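Long-range contacts in alpha-1,3-glucanase (PDB 5ZRU), which hydrolyses alpha-1,3-glucan as a glycoside hydrolase of family 87, the chain here being its catalytic unit, with bound calcium and zinc ions: residues F504-G509 with Y543-N548; P17-D22 with T67-E72. All coordinates share one frame; numbering follows the deposited sequence.

Two contacts from one catalytic unit illustrate how segments distant in sequence are joined in two beta architectures. Contact 2 comes first along the chain and is complete before contact 1 begins: 17-22 meets 67-72 in the N-terminal D1 region, where strand 19-21 pairs antiparallel with strand 166-174 and the partner segment is the loop leading to strand 76-82. Contact 1 joins strands 502-505 and 542-544, which pair in parallel from neighbouring turns of the D2 beta-helix. The centres of contacts 1 and 2 are 45 Å apart, their nearest atoms about 28 Å. Contact 1 lies within the beta-helix, whereas segment 17-22 of contact 2 also reaches D2 through Arg20 and Tyr18.

Contact 1: F504-G509 with Y543-N548; sequences FGYGGG and YTYTGN
Phe504 and Tyr543 open the tightly packed end of this contact, where two parallel strands exchange backbone bonds on either side of one residue: Phe504 N donates to Tyr543 O (2.9 Å), and Tyr545 N returns the bond to Phe504 O. That same carbonyl oxygen also receives a CA-H...O contact from Thr544. On the face shared by Phe504 and Thr544, methyl CG2 of Thr544 lies 3.9 Å from CD1 of the phenyl ring, whose other neighbours include Phe510, edge-to-face, and Phe573.

A tight fit occurs at Gly505. Its CA sits over one face of the Tyr545 ring, 3.3 Å from the centroid, so a side chain here would run into that ring. With chi1 at 56°, CG of Tyr545 lies between the backbone N and the carbonyl carbon, which carries the ring across to Gly505; Phe533 also stacks on it. The phenol oxygen then reaches the edge of the Tyr506 ring, OH lying 3.3 Å from CD1; the two ring planes stand at 82°. Such in-register parallel pairing between successive turns is that of a right-handed beta-helix of the pectate-lyase type, and strand 542-544 pairs in turn with 567-568.

After Gly505 the first strand gives way to a loop, and water enters. Thr546 OG1 accepts from Asn548 N (3.1 Å) in an ST turn. One water links Tyr506 O, Gly509 N and Asn548 O, while another joins Tyr506 N, weakly, to Tyr545 O. On the solvent side Asn548 extends its amide, CG anti to the backbone N (chi1 179°), and ND2 donates to Gly507 O at 2.8 Å. This oxygen lies in the amide plane, yet the donor stands well above the carbonyl plane; a further water bridges ND2 to Gly508 O.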
# COMPACT_ATOMS: atom_id res chain seq x y z
N PHE A 504 13.20 -7.14 18.95
CA PHE A 504 13.54 -5.92 19.68
C PHE A 504 15.02 -5.64 19.54
O PHE A 504 15.84 -6.54 19.74
CB PHE A 504 13.30 -6.01 21.21
CG PHE A 504 11.92 -6.37 21.63
CD1 PHE A 504 11.46 -7.67 21.53
CD2 PHE A 504 11.12 -5.42 22.25
CE1 PHE A 504 10.19 -8.00 21.99
CE2 PHE A 504 9.84 -5.76 22.71
CZ PHE A 504 9.39 -7.05 22.57
N GLY A 505 15.39 -4.39 19.28
CA GLY A 505 16.81 -4.08 19.27
C GLY A 505 17.11 -2.60 19.26
O GLY A 505 16.21 -1.76 19.31
N TYR A 506 18.41 -2.31 19.16
CA TYR A 506 19.04 -1.01 19.42
C TYR A 506 18.87 -0.64 20.89
O TYR A 506 18.15 -1.32 21.62
CB TYR A 506 18.52 0.07 18.46
CG TYR A 506 19.10 -0.12 17.07
CD1 TYR A 506 18.65 -1.15 16.26
CD2 TYR A 506 20.13 0.68 16.60
CE1 TYR A 506 19.18 -1.37 15.00
CE2 TYR A 506 20.68 0.46 15.32
CZ TYR A 506 20.19 -0.57 14.53
OH TYR A 506 20.70 -0.82 13.28
N GLY A 507 19.58 0.39 21.34
CA GLY A 507 19.84 0.61 22.75
C GLY A 507 19.04 1.70 23.43
O GLY A 507 19.30 1.99 24.60
N GLY A 508 18.05 2.29 22.75
CA GLY A 508 17.34 3.42 23.33
C GLY A 508 16.39 3.08 24.46
O GLY A 508 15.97 3.98 25.19
N GLY A 509 16.03 1.81 24.60
CA GLY A 509 15.22 1.37 25.72
C GLY A 509 13.84 0.90 25.29
O GLY A 509 13.27 1.37 24.30
N TYR A 543 12.86 -12.45 19.78
CA TYR A 543 14.26 -12.18 19.50
C TYR A 543 14.61 -10.80 20.01
O TYR A 543 13.89 -9.84 19.72
CB TYR A 543 14.50 -12.28 17.98
CG TYR A 543 15.83 -11.80 17.45
CD1 TYR A 543 17.03 -12.27 17.98
CD2 TYR A 543 15.89 -10.95 16.35
CE1 TYR A 543 18.26 -11.84 17.46
CE2 TYR A 543 17.09 -10.53 15.82
CZ TYR A 543 18.28 -10.98 16.38
OH TYR A 543 19.47 -10.57 15.83
N THR A 544 15.69 -10.67 20.78
CA THR A 544 16.25 -9.36 21.04
C THR A 544 17.74 -9.37 20.72
O THR A 544 18.42 -10.39 20.86
CB THR A 544 16.03 -8.87 22.50
OG1 THR A 544 17.07 -9.38 23.34
CG2 THR A 544 14.64 -9.30 23.04
N TYR A 545 18.22 -8.23 20.23
CA TYR A 545 19.64 -7.98 20.05
C TYR A 545 20.05 -6.74 20.82
O TYR A 545 20.99 -6.03 20.45
CB TYR A 545 20.01 -7.88 18.56
CG TYR A 545 19.25 -6.83 17.78
CD1 TYR A 545 17.94 -7.08 17.34
CD2 TYR A 545 19.83 -5.61 17.46
CE1 TYR A 545 17.24 -6.13 16.63
CE2 TYR A 545 19.13 -4.65 16.73
CZ TYR A 545 17.83 -4.92 16.32
OH TYR A 545 17.12 -3.98 15.60
N THR A 546 19.32 -6.45 21.90
CA THR A 546 19.72 -5.49 22.92
C THR A 546 19.49 -6.12 24.28
O THR A 546 18.59 -6.94 24.46
CB THR A 546 18.95 -4.16 22.83
OG1 THR A 546 19.43 -3.26 23.83
CG2 THR A 546 17.45 -4.36 23.05
N GLY A 547 20.34 -5.75 25.24
CA GLY A 547 20.13 -6.11 26.62
C GLY A 547 19.42 -5.04 27.42
O GLY A 547 19.21 -5.22 28.62
N ASN A 548 19.04 -3.94 26.78
CA ASN A 548 18.36 -2.83 27.44
C ASN A 548 16.88 -2.87 27.06
O ASN A 548 16.50 -2.39 25.99
CB ASN A 548 18.99 -1.50 27.03
CG ASN A 548 18.30 -0.32 27.68
OD1 ASN A 548 17.70 -0.44 28.75
ND2 ASN A 548 18.39 0.84 27.03
O HOH W 1 17.16 -0.65 24.05
O HOH W 2 21.13 -3.41 19.75
O HOH W 3 16.94 3.33 28.14

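Contact 2: P17-D22 with T67-E72. With CA (calcium ion), chain M.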
# COMPACT_ATOMS: atom_id res chain seq x y z
N PRO A 17 -15.55 -5.54 -2.63
CA PRO A 17 -16.53 -6.26 -3.45
C PRO A 17 -15.92 -7.31 -4.36
O PRO A 17 -16.67 -8.04 -5.01
CB PRO A 17 -17.20 -5.14 -4.27
CG PRO A 17 -16.20 -4.07 -4.33
CD PRO A 17 -15.43 -4.12 -3.03
N TYR A 18 -14.59 -7.40 -4.43
CA TYR A 18 -13.97 -8.40 -5.29
C TYR A 18 -13.69 -9.69 -4.52
O TYR A 18 -13.61 -9.71 -3.29
CB TYR A 18 -12.67 -7.86 -5.91
CG TYR A 18 -11.69 -7.20 -4.95
CD1 TYR A 18 -10.90 -7.96 -4.10
CD2 TYR A 18 -11.55 -5.82 -4.92
CE1 TYR A 18 -9.98 -7.35 -3.23
CE2 TYR A 18 -10.63 -5.20 -4.07
CZ TYR A 18 -9.86 -5.97 -3.22
OH TYR A 18 -8.98 -5.34 -2.37
N THR A 19 -13.56 -10.78 -5.26
CA THR A 19 -13.01 -12.02 -4.74
C THR A 19 -11.76 -12.34 -5.53
O THR A 19 -11.59 -11.88 -6.67
CB THR A 19 -14.01 -13.19 -4.83
OG1 THR A 19 -14.35 -13.42 -6.21
CG2 THR A 19 -15.25 -12.90 -4.01
N ARG A 20 -10.89 -13.13 -4.92
CA ARG A 20 -9.60 -13.39 -5.54
C ARG A 20 -9.57 -14.76 -6.22
O ARG A 20 -10.03 -15.76 -5.66
CB ARG A 20 -8.45 -13.33 -4.53
CG ARG A 20 -7.17 -13.64 -5.26
CD ARG A 20 -5.97 -13.34 -4.49
NE ARG A 20 -5.95 -11.95 -4.06
CZ ARG A 20 -4.97 -11.47 -3.32
NH1 ARG A 20 -3.98 -12.28 -2.97
NH2 ARG A 20 -4.99 -10.20 -2.93
N TYR A 21 -9.02 -14.78 -7.42
CA TYR A 21 -8.69 -15.99 -8.16
C TYR A 21 -7.16 -16.06 -8.21
O TYR A 21 -6.53 -15.38 -9.03
CB TYR A 21 -9.33 -15.94 -9.54
CG TYR A 21 -10.83 -16.12 -9.42
CD1 TYR A 21 -11.66 -15.04 -9.09
CD2 TYR A 21 -11.40 -17.37 -9.55
CE1 TYR A 21 -13.01 -15.22 -8.94
CE2 TYR A 21 -12.75 -17.56 -9.41
CZ TYR A 21 -13.56 -16.49 -9.11
OH TYR A 21 -14.90 -16.70 -8.96
N ASP A 22 -6.57 -16.85 -7.31
CA ASP A 22 -5.13 -16.80 -7.09
C ASP A 22 -4.43 -17.94 -7.82
O ASP A 22 -5.04 -18.74 -8.54
CB ASP A 22 -4.78 -16.81 -5.60
CG ASP A 22 -3.52 -15.96 -5.26
OD1 ASP A 22 -2.51 -16.01 -6.02
OD2 ASP A 22 -3.52 -15.24 -4.22
N THR A 67 -12.01 -20.72 -13.38
CA THR A 67 -13.45 -20.90 -13.52
C THR A 67 -14.16 -20.14 -12.40
O THR A 67 -13.86 -20.34 -11.22
CB THR A 67 -13.84 -22.38 -13.47
OG1 THR A 67 -13.13 -23.08 -14.49
CG2 THR A 67 -15.34 -22.54 -13.74
N ILE A 68 -15.09 -19.27 -12.79
CA ILE A 68 -15.80 -18.45 -11.81
C ILE A 68 -16.57 -19.34 -10.85
O ILE A 68 -17.27 -20.27 -11.28
CB ILE A 68 -16.72 -17.45 -12.52
CG1 ILE A 68 -15.91 -16.62 -13.52
CG2 ILE A 68 -17.43 -16.57 -11.51
CD1 ILE A 68 -14.79 -15.81 -12.86
N ARG A 69 -16.46 -19.06 -9.56
CA ARG A 69 -17.09 -19.86 -8.52
C ARG A 69 -18.57 -19.55 -8.38
O ARG A 69 -19.03 -18.48 -8.79
CB ARG A 69 -16.40 -19.61 -7.18
CG ARG A 69 -14.92 -19.88 -7.13
CD ARG A 69 -14.37 -19.43 -5.78
NE ARG A 69 -12.92 -19.47 -5.76
CZ ARG A 69 -12.14 -18.40 -5.74
NH1 ARG A 69 -12.67 -17.18 -5.70
NH2 ARG A 69 -10.83 -18.56 -5.74
N PRO A 70 -19.35 -20.46 -7.78
CA PRO A 70 -20.75 -20.15 -7.45
C PRO A 70 -20.86 -18.87 -6.64
O PRO A 70 -20.06 -18.61 -5.73
CB PRO A 70 -21.20 -21.37 -6.63
CG PRO A 70 -20.32 -22.48 -7.10
CD PRO A 70 -18.99 -21.85 -7.45
N GLY A 71 -21.85 -18.05 -6.97
CA GLY A 71 -22.08 -16.81 -6.26
C GLY A 71 -21.08 -15.71 -6.52
O GLY A 71 -21.16 -14.66 -5.87
N GLU A 72 -20.14 -15.90 -7.44
CA GLU A 72 -19.11 -14.90 -7.71
C GLU A 72 -19.21 -14.44 -9.17
O GLU A 72 -20.12 -14.84 -9.91
CB GLU A 72 -17.72 -15.45 -7.39
CG GLU A 72 -17.57 -15.78 -5.92
CD GLU A 72 -16.20 -16.29 -5.55
OE1 GLU A 72 -15.22 -16.06 -6.30
OE2 GLU A 72 -16.11 -16.93 -4.48
CA CA M . 0.32 -16.14 -5.98
O HOH W 4 -0.55 -17.93 -4.52
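Thr19 and Tyr21 lie on the short strand 19-21, while Ile68 and Glu72 belong to a loop whose residues Arg69 to Glu72 form a type II beta turn, closed by Glu72 N to Arg69 O. The backbones stay well apart, CA atoms of Thr19 and Glu72 being 7.4 Å distant, so side chains span the gap.

Tyr21 does most of the reaching. Its phenol OH accepts from Arg69 N in an almost straight bond of 2.9 Å (174°), and Ile68 packs its CG2 against the same oxygen. Arg69 turns back to lay its guanidinium flat on one face of the Tyr21 ring, the planes 12° apart and CZ 4.1 Å from the centroid: a cation-pi stack. In its own plane the guanidinium grips Arg20 O end-on, NH2 at 2.9 Å and NH1 at 3.0 Å, the first in the carbonyl plane and the second above it.

The loop joins strand 63-67 of the five-stranded antiparallel sheet to strand 76-82 of the eight-stranded one, consistent with the beta-sandwich of the galactose-binding-like clan to which D1 belongs. Asp22 OD1 binds the calcium ion (2.8 Å) together with Thr23, Ser50, Arg53 and Asp169, and Asp22 OD2 takes a salt bridge from Arg20, whose NH2 forms salt bridges with Glu172 and, across to the beta-helix, Glu402.

Glu72 OE1 receives two donors: Arg69 NH1, in a salt bridge on its syn lone pair, and Thr19 OG1, from above the carboxylate plane (2.8 Å). Arg69 NH2 also salt-bridges Asp25. A leucine in place of Arg69 would probably deprive Arg20 O of both donors and leave Glu72 and Asp25 without this charged partner. With chi1 at 60°, Thr19 OG1 lies between the backbone N and carbonyl carbon, facing the carboxylate.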